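Side-chain contact in ThiJ/PfpI family protein (Pseudomonas syringae pv. tomato, PDB 3EWN), which is of unknown function but belongs to the DJ-1/PfpI family, whose fold is related to that of class I glutamine amidotransferases: residues A27-P32 against A76-C81. Numbering follows the deposited sequence.
Sequences AMLVYP and ATFGTC
With CG anti to the backbone N (chi1 176°) and chi2 at 74°, Leu29 brings CD1 to the Phe78 ring; the benzyl group of Phe78, with CG anti to its own carbonyl carbon (chi1 -57°), reaches back to meet it. The methyl arrives at the rim of the ring, close to the ring plane, and Leu29 CD1 lies 3.7 Å from Phe78 CE1. CD1 alone of the two Leu29 methyls touches the ring, at CE1 and, a little farther, at Phe78 CZ (4.2 Å). Two residues earlier on the strand, Cys81 SG comes to 3.7 Å from Ala27 CB, thiol sulfur against methyl. Ala27 and Leu29 thus offer two successive footholds on one side of the strand.

The short turn that presents Phe78 and Cys81 is braced from within. Thr77 N donates almost straight to Thr80 OG1 at 2.9 Å, and Thr80 N donates to Thr77 OG1 at 3.2 Å, an ST motif; Cys81 N hydrogen-bonds to Thr77 O at 3.0 Å.

Strands 76-77, 53-58 and 25-29 are neighbouring parallel strands in the central sheet of the DJ-1/PfpI alpha/beta sandwich, so the contact reaches over the middle one, whose Val57 touches both Phe78 and Cys81. Helix 104-114 packs on this face: Phe109 stacks with the Phe78 ring, Met110 meets Leu29, and Arg113 NH2 hydrogen-bonds to Cys81 O. Met28 packs against helix 36-46 on the other face.

This small, buried contact (110 Å² in all) exemplifies how an edge strand and its following turn are joined to a strand two places in: methyl, ring edge and thiol meet through dispersion and exclusion of water, whereas the hydrogen bonds that hold the turn lie within residues 77-81 and to Arg113, none crossing to strand 25-29.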
# COMPACT_ATOMS: atom_id res chain seq x y z
N ALA A 27 3.54 -9.47 -14.27
CA ALA A 27 2.36 -8.76 -14.77
C ALA A 27 1.32 -8.61 -13.67
O ALA A 27 0.88 -9.60 -13.08
CB ALA A 27 1.76 -9.52 -15.96
N MSE A 28 0.93 -7.37 -13.40
CA MSE A 28 -0.06 -7.08 -12.37
C MSE A 28 -1.29 -6.44 -13.01
O MSE A 28 -1.23 -5.34 -13.55
CB MSE A 28 0.55 -6.14 -11.33
CG MSE A 28 1.87 -6.67 -10.75
SE MSE A 28 2.68 -5.57 -9.39
CE MSE A 28 1.72 -6.21 -7.86
N LEU A 29 -2.41 -7.16 -12.94
CA LEU A 29 -3.66 -6.68 -13.51
C LEU A 29 -4.24 -5.53 -12.69
O LEU A 29 -4.19 -5.55 -11.46
CB LEU A 29 -4.68 -7.82 -13.56
CG LEU A 29 -6.09 -7.47 -14.03
CD1 LEU A 29 -6.10 -7.24 -15.53
CD2 LEU A 29 -7.04 -8.62 -13.67
N VAL A 30 -4.77 -4.53 -13.38
CA VAL A 30 -5.43 -3.41 -12.71
C VAL A 30 -6.74 -3.19 -13.46
O VAL A 30 -6.83 -3.50 -14.64
CB VAL A 30 -4.60 -2.09 -12.72
CG1 VAL A 30 -3.33 -2.28 -11.92
CG2 VAL A 30 -4.30 -1.65 -14.14
N TYR A 31 -7.75 -2.69 -12.76
CA TYR A 31 -9.05 -2.46 -13.37
C TYR A 31 -9.83 -1.45 -12.56
O TYR A 31 -9.51 -1.20 -11.39
CB TYR A 31 -9.82 -3.78 -13.46
CG TYR A 31 -9.88 -4.57 -12.17
CD1 TYR A 31 -10.80 -4.25 -11.17
CD2 TYR A 31 -9.00 -5.62 -11.93
CE1 TYR A 31 -10.85 -4.97 -9.97
CE2 TYR A 31 -9.03 -6.34 -10.73
CZ TYR A 31 -9.96 -6.01 -9.76
OH TYR A 31 -10.00 -6.71 -8.58
N PRO A 32 -10.85 -0.83 -13.16
CA PRO A 32 -11.64 0.17 -12.43
C PRO A 32 -12.26 -0.43 -11.18
O PRO A 32 -12.77 -1.55 -11.20
CB PRO A 32 -12.70 0.58 -13.45
CG PRO A 32 -12.01 0.37 -14.78
CD PRO A 32 -11.30 -0.94 -14.56
N ALA A 76 0.69 -1.47 -19.83
CA ALA A 76 0.52 -2.52 -20.82
C ALA A 76 -0.95 -2.90 -20.93
O ALA A 76 -1.73 -2.68 -20.01
CB ALA A 76 1.35 -3.75 -20.43
N THR A 77 -1.32 -3.46 -22.08
CA THR A 77 -2.68 -3.92 -22.32
C THR A 77 -2.60 -5.43 -22.46
O THR A 77 -1.50 -5.98 -22.48
CB THR A 77 -3.25 -3.33 -23.62
OG1 THR A 77 -2.48 -3.80 -24.74
CG2 THR A 77 -3.22 -1.81 -23.59
N PHE A 78 -3.74 -6.09 -22.56
CA PHE A 78 -3.75 -7.54 -22.71
C PHE A 78 -2.99 -7.94 -23.96
O PHE A 78 -2.52 -9.07 -24.08
CB PHE A 78 -5.19 -8.07 -22.80
CG PHE A 78 -6.05 -7.70 -21.62
CD1 PHE A 78 -5.49 -7.55 -20.35
CD2 PHE A 78 -7.42 -7.52 -21.78
CE1 PHE A 78 -6.29 -7.23 -19.26
CE2 PHE A 78 -8.23 -7.20 -20.68
CZ PHE A 78 -7.66 -7.05 -19.42
N GLY A 79 -2.85 -7.00 -24.89
CA GLY A 79 -2.14 -7.26 -26.13
C GLY A 79 -0.64 -7.03 -26.06
O GLY A 79 0.12 -7.75 -26.71
N THR A 80 -0.20 -6.04 -25.29
CA THR A 80 1.23 -5.76 -25.19
C THR A 80 1.93 -6.44 -24.01
O THR A 80 3.15 -6.36 -23.88
CB THR A 80 1.50 -4.24 -25.13
OG1 THR A 80 0.87 -3.67 -23.98
CG2 THR A 80 0.96 -3.56 -26.39
N CYS A 81 1.16 -7.09 -23.15
CA CYS A 81 1.76 -7.79 -22.01
C CYS A 81 2.50 -9.02 -22.54
O CYS A 81 1.98 -9.74 -23.39
CB CYS A 81 0.67 -8.23 -21.03
SG CYS A 81 1.29 -9.16 -19.60